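Local coordinates for uncharacterized protein Rv3404c/MT3512 (Mycobacterium tuberculosis, PDB 4PZU) that is of unknown function but belongs to the formyl transferase family, with an N-formyltransferase dimerization domain toward its C-terminus, at residues Glu68-Ile73 / Ala91-Gly96; Ile142-Glu147 / Leu172-Ala177. All blocks are in the same frame, centred on the assembly; numbering follows the deposited sequence.

Both contacts lie within the formyl transferase range of the chain but at different places in the fold, their centres 24 Å apart and their nearest atoms about 12 Å apart. Contact 1, 23 Å from the centre of the chain, joins two short helices, 70-76 and 91-96; it is partly buried and wholly apolar across the segments. Contact 2 lies at the surface and sets the outermost strand 142-148 of the mixed sheet against helix 156-180. Aliphatic branches thus join helix to helix in contact 1, whereas contact 2 links strand to helix by combining a methyl group on an imidazole face with a salt bridge and a water.

Contact 1 (Glu68-Ile73 / Ala91-Gly96); sequences ERVAEI and AALIDG. With EDO (1,2-ethanediol), chain K; EDO (1,2-ethanediol), chain J.
Val70 and Leu93 bring the two short helices together, their CA atoms 5.6 Å apart. The touching branch of Val70 is CG1, anti to the backbone N (chi1 172°), which reaches the facing helix at its backbone: it lies 3.7 Å from Leu93 N and also meets Ala92 CB, at 4.0 Å. One turn further on, Ile73 and Leu93 cross at about a right angle. Here Ile73 CG2 sits 3.7 Å from Leu93 CD1, a methyl-to-methyl contact between two buried side chains. The loop residue Val66 packs on both Ile73 and Leu93, and Pro90 touches Val70, so loops complete the apolar cluster.

The packing thins toward Ala92, whose exposed methyl meets Val70 alone of the facing segment. Farther out, Arg69, the N-cap residue of helix 70-76, is exposed. Bends at chi2 and chi3 fold its chain, and its guanidinium, with Glu72 CG against one face, grips an ethanediol, probably from the crystallisation liquor, through NH2 to O2 at 3.0 Å and more weakly through NE to O1. A second ethanediol donates its O2 to Ile94 O, 2.7 Å away. With no hydrogen bond or ion pair across the segments, the chemistry implies that these two helices are held to each other by the shape and hydrophobicity of aliphatic branches.

Contact 2 (Ile142-Glu147 / Leu172-Ala177); sequences IIAQRE and LEHFDA
The edge strand 142-148 of the six-stranded mixed sheet meets the long helix 156-180 here, at a classic beta bulge in which Ile143 and Ala144 both face Ile130 of the neighbouring strand. From the bulge itself, Ala144 CB forms a CH-pi contact over one face of the His174 imidazole, 3.6 Å from the ring centroid. Glu173 CG lies off toward the rim over the opposite face.

Two residues along the strand, Arg146 extends with CG anti to the backbone N (chi1 -173°), then bends at chi3. Its NH2 donates to Glu173 OE1 at 2.8 Å in a nearly straight salt-bridge hydrogen bond (172°). The carboxylate lies at the edge of the guanidinium, close to its plane, and OE1 is met on its syn side but from well out of the carboxylate plane, by 33°. A water at the ring edge lies 2.6 Å from His174 NE2 and accepts a weak bond from Arg146 NH2, so it links the two only weakly on the arginine side. The arrangement is that of an alpha/beta fold, with a helix packed against the bulged edge strand of a mixed sheet.

Contact 1 (Glu68-Ile73 / Ala91-Gly96)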
ATOM      1  N   GLU A  68      36.974  22.743   5.401  1.00 48.19           N
ATOM      2  CA  GLU A  68      38.430  22.699   5.577  1.00 48.32           C
ATOM      3  C   GLU A  68      39.205  23.142   4.342  1.00 47.92           C
ATOM      4  O   GLU A  68      40.433  23.206   4.360  1.00 46.78           O
ATOM      5  CB  GLU A  68      38.873  21.286   5.985  1.00 50.90           C
ATOM      6  CG  GLU A  68      38.508  20.908   7.418  1.00 54.44           C
ATOM      7  CD  GLU A  68      39.268  21.743   8.442  1.00 59.06           C
ATOM      8  OE1 GLU A  68      40.517  21.772   8.405  1.00 60.79           O
ATOM      9  OE2 GLU A  68      38.613  22.374   9.290  1.00 62.78           O
ATOM     10  N   ARG A  69      38.486  23.458   3.269  1.00 45.43           N
ATOM     11  CA  ARG A  69      39.096  23.533   1.966  1.00 46.52           C
ATOM     12  C   ARG A  69      38.795  24.816   1.197  1.00 44.86           C
ATOM     13  O   ARG A  69      38.981  24.879  -0.019  1.00 42.77           O
ATOM     14  CB  ARG A  69      38.674  22.288   1.175  1.00 49.50           C
ATOM     15  CG  ARG A  69      39.262  21.001   1.758  1.00 53.28           C
ATOM     16  CD  ARG A  69      40.736  20.877   1.390  1.00 55.15           C
ATOM     17  NE  ARG A  69      40.842  20.796  -0.064  1.00 55.47           N
ATOM     18  CZ  ARG A  69      41.964  20.638  -0.765  1.00 60.33           C
ATOM     19  NH1 ARG A  69      43.154  20.555  -0.174  1.00 58.92           N
ATOM     20  NH2 ARG A  69      41.886  20.571  -2.093  1.00 61.95           N
ATOM     21  N   VAL A  70      38.369  25.844   1.931  1.00 43.57           N
ATOM     22  CA  VAL A  70      37.812  27.059   1.344  1.00 41.54           C
ATOM     23  C   VAL A  70      38.853  27.756   0.520  1.00 42.57           C
ATOM     24  O   VAL A  70      38.610  28.039  -0.626  1.00 40.90           O
ATOM     25  CB  VAL A  70      37.262  28.044   2.412  1.00 41.95           C
ATOM     26  CG1 VAL A  70      36.873  29.366   1.761  1.00 41.15           C
ATOM     27  CG2 VAL A  70      36.083  27.436   3.165  1.00 39.62           C
ATOM     28  N   ALA A  71      40.016  28.035   1.105  1.00 44.98           N
ATOM     29  CA  ALA A  71      41.082  28.705   0.379  1.00 47.87           C
ATOM     30  C   ALA A  71      41.470  27.933  -0.896  1.00 47.19           C
ATOM     31  O   ALA A  71      41.703  28.536  -1.956  1.00 47.27           O
ATOM     32  CB  ALA A  71      42.293  28.948   1.299  1.00 48.23           C
ATOM     33  N   GLU A  72      41.520  26.603  -0.795  1.00 48.78           N
ATOM     34  CA  GLU A  72      41.885  25.736  -1.943  1.00 50.19           C
ATOM     35  C   GLU A  72      40.852  25.805  -3.061  1.00 46.23           C
ATOM     36  O   GLU A  72      41.198  25.889  -4.220  1.00 45.63           O
ATOM     37  CB  GLU A  72      42.010  24.262  -1.516  1.00 52.90           C
ATOM     38  CG  GLU A  72      43.284  23.929  -0.757  1.00 59.53           C
ATOM     39  CD  GLU A  72      43.222  24.391   0.681  1.00 62.72           C
ATOM     40  OE1 GLU A  72      42.128  24.804   1.142  1.00 67.17           O
ATOM     41  OE2 GLU A  72      44.269  24.346   1.346  1.00 67.63           O
ATOM     42  N   ILE A  73      39.578  25.739  -2.687  1.00 44.32           N
ATOM     43  CA  ILE A  73      38.485  25.802  -3.652  1.00 41.60           C
ATOM     44  C   ILE A  73      38.507  27.156  -4.355  1.00 40.85           C
ATOM     45  O   ILE A  73      38.486  27.220  -5.581  1.00 39.85           O
ATOM     46  CB  ILE A  73      37.112  25.531  -2.982  1.00 40.42           C
ATOM     47  CG1 ILE A  73      37.009  24.059  -2.539  1.00 40.83           C
ATOM     48  CG2 ILE A  73      35.963  25.835  -3.939  1.00 38.04           C
ATOM     49  CD1 ILE A  73      35.909  23.779  -1.522  1.00 39.05           C
ATOM     50  N   ALA A  91      30.689  30.919   4.935  1.00 46.27           N
ATOM     51  CA  ALA A  91      30.578  32.305   4.509  1.00 44.93           C
ATOM     52  C   ALA A  91      31.732  32.771   3.619  1.00 45.94           C
ATOM     53  O   ALA A  91      31.504  33.431   2.612  1.00 49.60           O
ATOM     54  CB  ALA A  91      30.438  33.198   5.745  1.00 46.50           C
ATOM     55  N   ALA A  92      32.980  32.457   3.977  1.00 45.69           N
ATOM     56  CA  ALA A  92      34.148  32.837   3.136  1.00 43.45           C
ATOM     57  C   ALA A  92      34.127  32.211   1.702  1.00 42.64           C
ATOM     58  O   ALA A  92      34.616  32.797   0.718  1.00 41.34           O
ATOM     59  CB  ALA A  92      35.433  32.463   3.851  1.00 42.77           C
ATOM     60  N   LEU A  93      33.561  31.013   1.606  1.00 40.75           N
ATOM     61  CA  LEU A  93      33.406  30.342   0.318  1.00 40.21           C
ATOM     62  C   LEU A  93      32.422  31.109  -0.598  1.00 41.92           C
ATOM     63  O   LEU A  93      32.760  31.401  -1.750  1.00 42.49           O
ATOM     64  CB  LEU A  93      32.972  28.880   0.503  1.00 36.44           C
ATOM     65  CG  LEU A  93      32.932  28.052  -0.807  1.00 34.85           C
ATOM     66  CD1 LEU A  93      34.313  27.850  -1.380  1.00 33.83           C
ATOM     67  CD2 LEU A  93      32.251  26.705  -0.635  1.00 34.38           C
ATOM     68  N   ILE A  94      31.227  31.418  -0.077  1.00 42.43           N
ATOM     69  CA  ILE A  94      30.181  32.166  -0.791  1.00 42.61           C
ATOM     70  C   ILE A  94      30.742  33.475  -1.297  1.00 44.49           C
ATOM     71  O   ILE A  94      30.506  33.849  -2.461  1.00 44.53           O
ATOM     72  CB  ILE A  94      28.941  32.420   0.110  1.00 43.87           C
ATOM     73  CG1 ILE A  94      28.179  31.106   0.346  1.00 44.73           C
ATOM     74  CG2 ILE A  94      28.015  33.467  -0.491  1.00 44.05           C
ATOM     75  CD1 ILE A  94      27.277  31.150   1.577  1.00 44.52           C
ATOM     76  N   ASP A  95      31.499  34.144  -0.418  1.00 46.02           N
ATOM     77  CA  ASP A  95      32.116  35.412  -0.724  1.00 48.50           C
ATOM     78  C   ASP A  95      33.275  35.281  -1.686  1.00 47.46           C
ATOM     79  O   ASP A  95      33.540  36.194  -2.466  1.00 49.00           O
ATOM     80  CB  ASP A  95      32.624  36.091   0.571  1.00 52.94           C
ATOM     81  CG  ASP A  95      31.493  36.584   1.478  1.00 56.45           C
ATOM     82  OD1 ASP A  95      30.298  36.527   1.089  1.00 56.60           O
ATOM     83  OD2 ASP A  95      31.807  37.033   2.611  1.00 60.26           O
ATOM     84  N   GLY A  96      34.012  34.170  -1.609  1.00 46.31           N
ATOM     85  CA  GLY A  96      35.227  34.014  -2.442  1.00 43.81           C
ATOM     86  C   GLY A  96      35.024  33.527  -3.874  1.00 42.77           C
ATOM     87  O   GLY A  96      35.845  33.763  -4.751  1.00 42.26           O
TER
HETATM   88  C1  EDO K 303      38.986  19.142  -3.350  1.00 55.88           C
HETATM   89  O1  EDO K 303      38.979  19.252  -1.914  1.00 52.23           O
HETATM   90  C2  EDO K 303      38.586  20.471  -3.981  1.00 54.49           C
HETATM   91  O2  EDO K 303      39.734  21.337  -4.014  1.00 59.99           O
HETATM   92  C1  EDO J 302      26.548  34.027  -4.958  1.00 47.72           C
HETATM   93  O1  EDO J 302      26.017  33.154  -5.966  1.00 51.95           O
HETATM   94  C2  EDO J 302      27.265  33.185  -3.929  1.00 46.30           C
HETATM   95  O2  EDO J 302      28.638  32.988  -4.274  1.00 38.50           O

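Contact 2 (Ile142-Glu147 / Leu172-Ala177)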
ATOM      1  N   ILE A 142      16.912  33.215  -7.269  1.00 35.72           N
ATOM      2  CA  ILE A 142      16.566  32.084  -8.100  1.00 34.06           C
ATOM      3  C   ILE A 142      17.033  32.355  -9.505  1.00 34.08           C
ATOM      4  O   ILE A 142      16.707  33.390 -10.090  1.00 35.49           O
ATOM      5  CB  ILE A 142      15.036  31.832  -8.051  1.00 32.98           C
ATOM      6  CG1 ILE A 142      14.654  31.460  -6.615  1.00 32.29           C
ATOM      7  CG2 ILE A 142      14.622  30.808  -9.122  1.00 30.43           C
ATOM      8  CD1 ILE A 142      13.181  31.283  -6.349  1.00 33.01           C
ATOM      9  N   ILE A 143      17.825  31.439 -10.038  1.00 34.05           N
ATOM     10  CA  ILE A 143      18.248  31.535 -11.427  1.00 33.88           C
ATOM     11  C   ILE A 143      17.176  30.962 -12.371  1.00 33.15           C
ATOM     12  O   ILE A 143      16.855  31.559 -13.401  1.00 33.04           O
ATOM     13  CB  ILE A 143      19.579  30.814 -11.621  1.00 34.35           C
ATOM     14  CG1 ILE A 143      20.674  31.574 -10.851  1.00 34.27           C
ATOM     15  CG2 ILE A 143      19.898  30.648 -13.120  1.00 32.96           C
ATOM     16  CD1 ILE A 143      21.869  30.710 -10.514  1.00 32.84           C
ATOM     17  N   ALA A 144      16.638  29.793 -12.021  1.00 30.24           N
ATOM     18  CA  ALA A 144      15.493  29.241 -12.727  1.00 29.34           C
ATOM     19  C   ALA A 144      14.802  28.214 -11.845  1.00 28.07           C
ATOM     20  O   ALA A 144      15.439  27.596 -10.984  1.00 26.15           O
ATOM     21  CB  ALA A 144      15.926  28.590 -14.036  1.00 28.77           C
ATOM     22  N   GLN A 145      13.508  28.014 -12.085  1.00 27.93           N
ATOM     23  CA  GLN A 145      12.770  26.929 -11.440  1.00 27.52           C
ATOM     24  C   GLN A 145      11.678  26.404 -12.354  1.00 27.56           C
ATOM     25  O   GLN A 145      11.294  27.070 -13.310  1.00 27.18           O
ATOM     26  CB  GLN A 145      12.188  27.363 -10.079  1.00 28.03           C
ATOM     27  CG  GLN A 145      11.242  28.569 -10.103  1.00 29.06           C
ATOM     28  CD  GLN A 145      10.914  29.052  -8.688  1.00 30.30           C
ATOM     29  OE1 GLN A 145      11.274  28.394  -7.694  1.00 30.77           O
ATOM     30  NE2 GLN A 145      10.235  30.167  -8.583  1.00 28.59           N
ATOM     31  N   ARG A 146      11.196  25.196 -12.049  1.00 27.10           N
ATOM     32  CA  ARG A 146      10.168  24.538 -12.836  1.00 28.20           C
ATOM     33  C   ARG A 146       9.359  23.664 -11.890  1.00 27.42           C
ATOM     34  O   ARG A 146       9.918  22.924 -11.113  1.00 27.50           O
ATOM     35  CB  ARG A 146      10.787  23.690 -13.971  1.00 29.34           C
ATOM     36  CG  ARG A 146       9.738  23.101 -14.943  1.00 31.36           C
ATOM     37  CD  ARG A 146      10.337  22.706 -16.303  1.00 31.61           C
ATOM     38  NE  ARG A 146      10.954  23.864 -16.922  1.00 32.60           N
ATOM     39  CZ  ARG A 146      11.863  23.832 -17.891  1.00 33.31           C
ATOM     40  NH1 ARG A 146      12.301  22.688 -18.410  1.00 32.70           N
ATOM     41  NH2 ARG A 146      12.359  24.973 -18.327  1.00 31.93           N
ATOM     42  N   GLU A 147       8.044  23.766 -11.972  1.00 28.66           N
ATOM     43  CA  GLU A 147       7.119  23.002 -11.138  1.00 30.24           C
ATOM     44  C   GLU A 147       6.957  21.547 -11.609  1.00 29.44           C
ATOM     45  O   GLU A 147       7.106  21.236 -12.795  1.00 30.08           O
ATOM     46  CB  GLU A 147       5.737  23.721 -11.146  1.00 34.21           C
ATOM     47  CG  GLU A 147       4.605  22.881 -10.555  1.00 38.28           C
ATOM     48  CD  GLU A 147       3.371  23.685 -10.202  1.00 40.21           C
ATOM     49  OE1 GLU A 147       3.217  24.811 -10.746  1.00 40.13           O
ATOM     50  OE2 GLU A 147       2.586  23.179  -9.344  1.00 38.73           O
ATOM     51  N   LEU A 172      20.347  21.102 -17.711  1.00 25.58           N
ATOM     52  CA  LEU A 172      20.867  21.114 -19.076  1.00 26.22           C
ATOM     53  C   LEU A 172      20.436  22.381 -19.804  1.00 27.78           C
ATOM     54  O   LEU A 172      21.231  22.948 -20.550  1.00 26.69           O
ATOM     55  CB  LEU A 172      20.482  19.865 -19.876  1.00 26.29           C
ATOM     56  CG  LEU A 172      21.161  18.560 -19.432  1.00 26.94           C
ATOM     57  CD1 LEU A 172      20.469  17.326 -20.028  1.00 27.13           C
ATOM     58  CD2 LEU A 172      22.667  18.561 -19.676  1.00 26.66           C
ATOM     59  N   GLU A 173      19.187  22.811 -19.597  1.00 28.03           N
ATOM     60  CA  GLU A 173      18.696  23.987 -20.293  1.00 30.99           C
ATOM     61  C   GLU A 173      19.490  25.246 -19.897  1.00 32.86           C
ATOM     62  O   GLU A 173      19.869  26.066 -20.751  1.00 33.82           O
ATOM     63  CB  GLU A 173      17.183  24.170 -20.087  1.00 32.04           C
ATOM     64  CG  GLU A 173      16.686  25.400 -20.811  1.00 36.55           C
ATOM     65  CD  GLU A 173      15.232  25.726 -20.589  1.00 41.14           C
ATOM     66  OE1 GLU A 173      14.439  24.826 -20.229  1.00 44.86           O
ATOM     67  OE2 GLU A 173      14.885  26.910 -20.830  1.00 47.47           O
ATOM     68  N   HIS A 174      19.784  25.379 -18.611  1.00 31.85           N
ATOM     69  CA  HIS A 174      20.383  26.619 -18.116  1.00 31.34           C
ATOM     70  C   HIS A 174      21.864  26.509 -17.883  1.00 31.20           C
ATOM     71  O   HIS A 174      22.462  27.434 -17.371  1.00 33.35           O
ATOM     72  CB  HIS A 174      19.660  27.053 -16.823  1.00 30.27           C
ATOM     73  CG  HIS A 174      18.227  27.386 -17.052  1.00 29.66           C
ATOM     74  ND1 HIS A 174      17.826  28.585 -17.608  1.00 31.45           N
ATOM     75  CD2 HIS A 174      17.102  26.659 -16.873  1.00 28.81           C
ATOM     76  CE1 HIS A 174      16.511  28.591 -17.739  1.00 31.96           C
ATOM     77  NE2 HIS A 174      16.046  27.433 -17.290  1.00 30.78           N
ATOM     78  N   PHE A 175      22.474  25.387 -18.257  1.00 31.25           N
ATOM     79  CA  PHE A 175      23.868  25.156 -17.921  1.00 31.40           C
ATOM     80  C   PHE A 175      24.815  26.229 -18.425  1.00 32.78           C
ATOM     81  O   PHE A 175      25.656  26.691 -17.680  1.00 31.86           O
ATOM     82  CB  PHE A 175      24.376  23.810 -18.404  1.00 31.82           C
ATOM     83  CG  PHE A 175      25.815  23.564 -18.048  1.00 33.43           C
ATOM     84  CD1 PHE A 175      26.165  23.201 -16.751  1.00 32.75           C
ATOM     85  CD2 PHE A 175      26.829  23.756 -18.997  1.00 34.84           C
ATOM     86  CE1 PHE A 175      27.506  22.999 -16.400  1.00 34.69           C
ATOM     87  CE2 PHE A 175      28.166  23.558 -18.652  1.00 35.62           C
ATOM     88  CZ  PHE A 175      28.502  23.166 -17.355  1.00 34.86           C
ATOM     89  N   ASP A 176      24.673  26.626 -19.677  1.00 34.62           N
ATOM     90  CA  ASP A 176      25.572  27.647 -20.267  1.00 35.29           C
ATOM     91  C   ASP A 176      25.478  28.965 -19.515  1.00 35.08           C
ATOM     92  O   ASP A 176      26.492  29.600 -19.236  1.00 36.66           O
ATOM     93  CB  ASP A 176      25.234  27.871 -21.744  1.00 36.45           C
ATOM     94  CG  ASP A 176      25.631  26.695 -22.638  1.00 38.01           C
ATOM     95  OD1 ASP A 176      26.531  25.886 -22.307  1.00 38.25           O
ATOM     96  OD2 ASP A 176      25.052  26.599 -23.728  1.00 40.27           O
ATOM     97  N   ALA A 177      24.263  29.360 -19.176  1.00 34.62           N
ATOM     98  CA  ALA A 177      24.027  30.588 -18.431  1.00 35.73           C
ATOM     99  C   ALA A 177      24.622  30.504 -17.032  1.00 35.25           C
ATOM    100  O   ALA A 177      25.220  31.464 -16.564  1.00 35.32           O
ATOM    101  CB  ALA A 177      22.535  30.887 -18.342  1.00 34.84           C
TER
HETATM  102  O   HOH W   1      13.524  27.717 -16.957  1.00 38.60           O